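Local coordinates for protein nucleoporin NUP170 (Chaetomium thermophilum, PDB 5HAX) that probably serves as a scaffold nucleoporin of the nuclear pore complex, pairing an N-terminal beta-propeller with a helical C-terminal region, at residues 231-245 with 294-308. Numbering follows the deposited sequence.
Sequences RGLYVDDTRNLLYSL and VALSPIPATEASKLH
Ile299 O is gripped side-on by the Arg239 guanidinium, NH1 standing 2.8 Å from it and NE 3.2 Å, both nitrogens holding it near their own plane. Arg239 runs extended from CG to NE (chi2 -179°), carrying the guanidinium into the 299-305 loop, where NH1 also donates to Ala304 O (2.8 Å) and NH2 to Ser305 O (3.2 Å). The group is a filling between two layers: Ala301 N lies over one face and the His308 ring over the other, offset toward the rim, the planes 31° apart. His308 is itself held by ND1, which donates to Lys306 O. On the 236-239 turn, Asp236 OD2 forms a salt bridge with Arg239 NE, while its OD1 takes the Thr238 hydroxyl; Thr238 OG1 accepts a nearly straight bond from Ala301 N (2.9 Å, 170°). A water links Asp236 OD2, Tyr243 OH and His308 O. Farther along, the contact is mostly apolar. Leu296 CB sits over the Tyr234 ring, 3.7 Å from its centroid, in a CH-pi contact, and Leu296 CD1 reaches Leu245 CB; Pro298 CG presses on Tyr234 CB. Successive propeller blades pack face to face through side chains, strands 232-236 and 294-298 almost parallel with axes 6.9 Å apart. Val180 of strand 178-181 packs on Leu233, Val235 and Leu242, turned away from 294-308, Ile251 of strand 251-255 touches Leu296, and helix 26-29 covers Ile299, Ala304 and Leu307.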
loop_
_atom_site.group_PDB
_atom_site.type_symbol
_atom_site.label_atom_id
_atom_site.label_comp_id
_atom_site.label_asym_id
_atom_site.label_seq_id
_atom_site.Cartn_x
_atom_site.Cartn_y
_atom_site.Cartn_z
ATOM N N ARG A 231 -17.940 16.485 -6.018
ATOM C CA ARG A 231 -17.257 16.429 -4.735
ATOM C C ARG A 231 -15.879 15.784 -4.822
ATOM O O ARG A 231 -15.103 15.900 -3.868
ATOM C CB ARG A 231 -18.106 15.651 -3.714
ATOM C CG ARG A 231 -19.087 16.491 -2.897
ATOM C CD ARG A 231 -20.037 15.587 -2.116
ATOM N NE ARG A 231 -20.147 15.941 -0.701
ATOM C CZ ARG A 231 -19.193 15.731 0.201
ATOM N NH1 ARG A 231 -19.387 16.077 1.468
ATOM N NH2 ARG A 231 -18.038 15.185 -0.160
ATOM N N GLY A 232 -15.558 15.108 -5.922
ATOM C CA GLY A 232 -14.245 14.502 -6.066
ATOM C C GLY A 232 -14.128 13.734 -7.367
ATOM O O GLY A 232 -15.130 13.351 -7.984
ATOM N N LEU A 233 -12.872 13.531 -7.776
ATOM C CA LEU A 233 -12.500 12.707 -8.919
ATOM C C LEU A 233 -11.541 11.615 -8.462
ATOM O O LEU A 233 -10.711 11.838 -7.577
ATOM C CB LEU A 233 -11.821 13.537 -10.026
ATOM C CG LEU A 233 -12.664 14.462 -10.904
ATOM C CD1 LEU A 233 -11.778 15.093 -11.967
ATOM C CD2 LEU A 233 -13.813 13.713 -11.554
ATOM N N TYR A 234 -11.648 10.433 -9.078
ATOM C CA TYR A 234 -10.882 9.263 -8.649
ATOM C C TYR A 234 -10.484 8.416 -9.853
ATOM O O TYR A 234 -11.321 8.122 -10.711
ATOM C CB TYR A 234 -11.699 8.422 -7.657
ATOM C CG TYR A 234 -12.416 9.248 -6.607
ATOM C CD1 TYR A 234 -13.662 9.803 -6.868
ATOM C CD2 TYR A 234 -11.848 9.474 -5.359
ATOM C CE1 TYR A 234 -14.320 10.560 -5.921
ATOM C CE2 TYR A 234 -12.500 10.230 -4.403
ATOM C CZ TYR A 234 -13.737 10.769 -4.691
ATOM O OH TYR A 234 -14.398 11.523 -3.752
ATOM N N VAL A 235 -9.215 8.001 -9.895
ATOM C CA VAL A 235 -8.639 7.272 -11.026
ATOM C C VAL A 235 -8.348 5.836 -10.608
ATOM O O VAL A 235 -7.935 5.578 -9.471
ATOM C CB VAL A 235 -7.345 7.950 -11.526
ATOM C CG1 VAL A 235 -6.671 7.107 -12.611
ATOM C CG2 VAL A 235 -7.634 9.350 -12.038
ATOM N N ASP A 236 -8.548 4.900 -11.540
ATOM C CA ASP A 236 -8.087 3.518 -11.390
ATOM C C ASP A 236 -7.394 3.109 -12.688
ATOM O O ASP A 236 -8.053 2.713 -13.656
ATOM C CB ASP A 236 -9.235 2.571 -11.051
ATOM C CG ASP A 236 -8.762 1.143 -10.823
ATOM O OD1 ASP A 236 -7.532 0.924 -10.765
ATOM O OD2 ASP A 236 -9.617 0.242 -10.690
ATOM N N ASP A 237 -6.060 3.193 -12.689
ATOM C CA ASP A 237 -5.278 2.874 -13.881
ATOM C C ASP A 237 -5.392 1.405 -14.267
ATOM O O ASP A 237 -5.338 1.078 -15.457
ATOM C CB ASP A 237 -3.811 3.235 -13.653
ATOM C CG ASP A 237 -3.582 4.730 -13.549
ATOM O OD1 ASP A 237 -4.089 5.476 -14.411
ATOM O OD2 ASP A 237 -2.892 5.161 -12.601
ATOM N N THR A 238 -5.545 0.509 -13.289
ATOM C CA THR A 238 -5.588 -0.920 -13.583
ATOM C C THR A 238 -6.802 -1.297 -14.421
ATOM O O THR A 238 -6.797 -2.360 -15.053
ATOM C CB THR A 238 -5.594 -1.735 -12.287
ATOM O OG1 THR A 238 -6.843 -1.557 -11.602
ATOM C CG2 THR A 238 -4.444 -1.314 -11.374
ATOM N N ARG A 239 -7.838 -0.457 -14.435
ATOM C CA ARG A 239 -9.032 -0.689 -15.235
ATOM C C ARG A 239 -9.262 0.398 -16.274
ATOM O O ARG A 239 -10.259 0.333 -17.004
ATOM C CB ARG A 239 -10.265 -0.790 -14.327
ATOM C CG ARG A 239 -10.104 -1.736 -13.146
ATOM C CD ARG A 239 -11.377 -1.775 -12.327
ATOM N NE ARG A 239 -11.167 -2.283 -10.972
ATOM C CZ ARG A 239 -11.435 -3.523 -10.571
ATOM N NH1 ARG A 239 -11.212 -3.866 -9.310
ATOM N NH2 ARG A 239 -11.925 -4.423 -11.416
ATOM N N ASN A 240 -8.368 1.386 -16.365
ATOM C CA ASN A 240 -8.534 2.532 -17.263
ATOM C C ASN A 240 -9.858 3.252 -17.007
ATOM O O ASN A 240 -10.526 3.710 -17.936
ATOM C CB ASN A 240 -8.423 2.106 -18.728
ATOM C CG ASN A 240 -7.031 1.624 -19.090
ATOM O OD1 ASN A 240 -6.037 2.077 -18.523
ATOM N ND2 ASN A 240 -6.954 0.703 -20.040
ATOM N N LEU A 241 -10.232 3.368 -15.735
ATOM C CA LEU A 241 -11.481 4.003 -15.346
ATOM C C LEU A 241 -11.223 5.311 -14.611
ATOM O O LEU A 241 -10.159 5.533 -14.025
ATOM C CB LEU A 241 -12.319 3.076 -14.458
ATOM C CG LEU A 241 -12.812 1.775 -15.095
ATOM C CD1 LEU A 241 -13.608 0.971 -14.080
ATOM C CD2 LEU A 241 -13.649 2.053 -16.338
ATOM N N LEU A 242 -12.231 6.179 -14.668
ATOM C CA LEU A 242 -12.274 7.436 -13.936
ATOM C C LEU A 242 -13.655 7.553 -13.309
ATOM O O LEU A 242 -14.661 7.332 -13.991
ATOM C CB LEU A 242 -11.997 8.620 -14.872
ATOM C CG LEU A 242 -12.025 10.032 -14.285
ATOM C CD1 LEU A 242 -10.860 10.255 -13.337
ATOM C CD2 LEU A 242 -12.004 11.058 -15.406
ATOM N N TYR A 243 -13.704 7.879 -12.017
ATOM C CA TYR A 243 -14.955 8.020 -11.281
ATOM C C TYR A 243 -15.130 9.459 -10.817
ATOM O O TYR A 243 -14.158 10.113 -10.427
ATOM C CB TYR A 243 -14.997 7.108 -10.050
ATOM C CG TYR A 243 -14.782 5.635 -10.312
ATOM C CD1 TYR A 243 -15.832 4.819 -10.705
ATOM C CD2 TYR A 243 -13.531 5.057 -10.135
ATOM C CE1 TYR A 243 -15.640 3.468 -10.933
ATOM C CE2 TYR A 243 -13.328 3.707 -10.359
ATOM C CZ TYR A 243 -14.388 2.917 -10.757
ATOM O OH TYR A 243 -14.197 1.572 -10.979
ATOM N N SER A 244 -16.372 9.943 -10.846
ATOM C CA SER A 244 -16.729 11.217 -10.235
ATOM C C SER A 244 -17.844 11.004 -9.219
ATOM O O SER A 244 -18.722 10.154 -9.411
ATOM C CB SER A 244 -17.174 12.250 -11.281
ATOM O OG SER A 244 -18.516 12.038 -11.687
ATOM N N LEU A 245 -17.794 11.780 -8.140
ATOM C CA LEU A 245 -18.843 11.829 -7.132
ATOM C C LEU A 245 -19.454 13.222 -7.143
ATOM O O LEU A 245 -18.725 14.219 -7.127
ATOM C CB LEU A 245 -18.283 11.505 -5.745
ATOM C CG LEU A 245 -19.275 11.526 -4.579
ATOM C CD1 LEU A 245 -20.319 10.433 -4.744
ATOM C CD2 LEU A 245 -18.544 11.373 -3.251
ATOM N N VAL A 294 -20.023 10.832 0.943
ATOM C CA VAL A 294 -19.030 11.889 1.116
ATOM C C VAL A 294 -17.699 11.591 0.427
ATOM O O VAL A 294 -16.898 12.519 0.235
ATOM C CB VAL A 294 -18.785 12.166 2.615
ATOM C CG1 VAL A 294 -20.078 12.585 3.297
ATOM C CG2 VAL A 294 -18.178 10.947 3.303
ATOM N N ALA A 295 -17.435 10.341 0.050
ATOM C CA ALA A 295 -16.148 10.014 -0.548
ATOM C C ALA A 295 -16.241 8.690 -1.290
ATOM O O ALA A 295 -17.042 7.819 -0.940
ATOM C CB ALA A 295 -15.043 9.936 0.511
ATOM N N LEU A 296 -15.405 8.558 -2.319
ATOM C CA LEU A 296 -15.205 7.307 -3.031
ATOM C C LEU A 296 -13.754 6.869 -2.885
ATOM O O LEU A 296 -12.873 7.664 -2.550
ATOM C CB LEU A 296 -15.553 7.438 -4.520
ATOM C CG LEU A 296 -16.957 7.936 -4.868
ATOM C CD1 LEU A 296 -17.127 8.011 -6.377
ATOM C CD2 LEU A 296 -18.030 7.050 -4.247
ATOM N N SER A 297 -13.516 5.586 -3.140
ATOM C CA SER A 297 -12.167 5.039 -3.159
ATOM C C SER A 297 -12.108 3.882 -4.148
ATOM O O SER A 297 -12.712 2.829 -3.902
ATOM C CB SER A 297 -11.747 4.572 -1.768
ATOM O OG SER A 297 -10.369 4.249 -1.747
ATOM N N PRO A 298 -11.413 4.030 -5.276
ATOM C CA PRO A 298 -11.334 2.922 -6.235
ATOM C C PRO A 298 -10.613 1.717 -5.650
ATOM O O PRO A 298 -9.693 1.845 -4.838
ATOM C CB PRO A 298 -10.554 3.521 -7.411
ATOM C CG PRO A 298 -10.705 4.998 -7.264
ATOM C CD PRO A 298 -10.751 5.240 -5.792
ATOM N N ILE A 299 -11.047 0.539 -6.074
ATOM C CA ILE A 299 -10.416 -0.731 -5.725
ATOM C C ILE A 299 -9.797 -1.294 -7.000
ATOM O O ILE A 299 -10.527 -1.560 -7.964
ATOM C CB ILE A 299 -11.425 -1.716 -5.113
ATOM C CG1 ILE A 299 -12.036 -1.111 -3.843
ATOM C CG2 ILE A 299 -10.747 -3.047 -4.804
ATOM C CD1 ILE A 299 -13.206 -1.891 -3.280
ATOM N N PRO A 300 -8.480 -1.487 -7.061
ATOM C CA PRO A 300 -7.850 -1.894 -8.321
ATOM C C PRO A 300 -8.126 -3.352 -8.660
ATOM O O PRO A 300 -8.470 -4.172 -7.805
ATOM C CB PRO A 300 -6.359 -1.656 -8.060
ATOM C CG PRO A 300 -6.214 -1.837 -6.589
ATOM C CD PRO A 300 -7.493 -1.335 -5.977
ATOM N N ALA A 301 -7.962 -3.669 -9.948
ATOM C CA ALA A 301 -8.211 -5.027 -10.423
ATOM C C ALA A 301 -7.226 -6.024 -9.828
ATOM O O ALA A 301 -7.538 -7.215 -9.722
ATOM C CB ALA A 301 -8.148 -5.071 -11.949
ATOM N N THR A 302 -6.036 -5.561 -9.442
ATOM C CA THR A 302 -5.076 -6.441 -8.783
ATOM C C THR A 302 -5.601 -6.935 -7.443
ATOM O O THR A 302 -5.237 -8.031 -7.000
ATOM C CB THR A 302 -3.746 -5.710 -8.590
ATOM O OG1 THR A 302 -3.965 -4.510 -7.838
ATOM C CG2 THR A 302 -3.135 -5.352 -9.934
ATOM N N GLU A 303 -6.458 -6.149 -6.790
ATOM C CA GLU A 303 -6.972 -6.487 -5.469
ATOM C C GLU A 303 -8.256 -7.303 -5.538
ATOM O O GLU A 303 -8.453 -8.217 -4.730
ATOM C CB GLU A 303 -7.208 -5.208 -4.660
ATOM C CG GLU A 303 -7.634 -5.454 -3.219
ATOM C CD GLU A 303 -7.579 -4.197 -2.367
ATOM O OE1 GLU A 303 -7.451 -3.092 -2.936
ATOM O OE2 GLU A 303 -7.660 -4.312 -1.128
ATOM N N ALA A 304 -9.135 -6.994 -6.491
ATOM C CA ALA A 304 -10.418 -7.673 -6.592
ATOM C C ALA A 304 -10.930 -7.568 -8.020
ATOM O O ALA A 304 -10.758 -6.536 -8.674
ATOM C CB ALA A 304 -11.436 -7.076 -5.617
ATOM N N SER A 305 -11.567 -8.641 -8.491
ATOM C CA SER A 305 -12.106 -8.666 -9.846
ATOM C C SER A 305 -13.447 -7.946 -9.928
ATOM O O SER A 305 -13.645 -7.084 -10.793
ATOM C CB SER A 305 -12.257 -10.113 -10.318
ATOM O OG SER A 305 -12.947 -10.174 -11.552
ATOM N N LYS A 306 -14.378 -8.286 -9.038
ATOM C CA LYS A 306 -15.742 -7.775 -9.106
ATOM C C LYS A 306 -15.896 -6.423 -8.413
ATOM O O LYS A 306 -16.378 -5.465 -9.026
ATOM C CB LYS A 306 -16.703 -8.799 -8.494
ATOM C CG LYS A 306 -16.787 -10.101 -9.279
ATOM C CD LYS A 306 -17.513 -11.184 -8.497
ATOM C CE LYS A 306 -17.495 -12.509 -9.243
ATOM N NZ LYS A 306 -18.004 -13.632 -8.409
ATOM N N LEU A 307 -15.494 -6.323 -7.146
ATOM C CA LEU A 307 -15.668 -5.084 -6.392
ATOM C C LEU A 307 -14.743 -4.010 -6.950
ATOM O O LEU A 307 -13.517 -4.111 -6.841
ATOM C CB LEU A 307 -15.404 -5.323 -4.909
ATOM C CG LEU A 307 -16.418 -6.224 -4.202
ATOM C CD1 LEU A 307 -15.982 -6.486 -2.769
ATOM C CD2 LEU A 307 -17.815 -5.614 -4.233
ATOM N N HIS A 308 -15.338 -2.971 -7.536
ATOM C CA HIS A 308 -14.606 -1.886 -8.177
ATOM C C HIS A 308 -14.402 -0.671 -7.285
ATOM O O HIS A 308 -13.449 0.085 -7.502
ATOM C CB HIS A 308 -15.348 -1.420 -9.437
ATOM C CG HIS A 308 -15.122 -2.283 -10.639
ATOM N ND1 HIS A 308 -15.341 -3.644 -10.635
ATOM C CD2 HIS A 308 -14.720 -1.972 -11.895
ATOM C CE1 HIS A 308 -15.072 -4.134 -11.832
ATOM N NE2 HIS A 308 -14.695 -3.140 -12.615
HETATM O O HOH W 1 -11.982 0.756 -9.757
#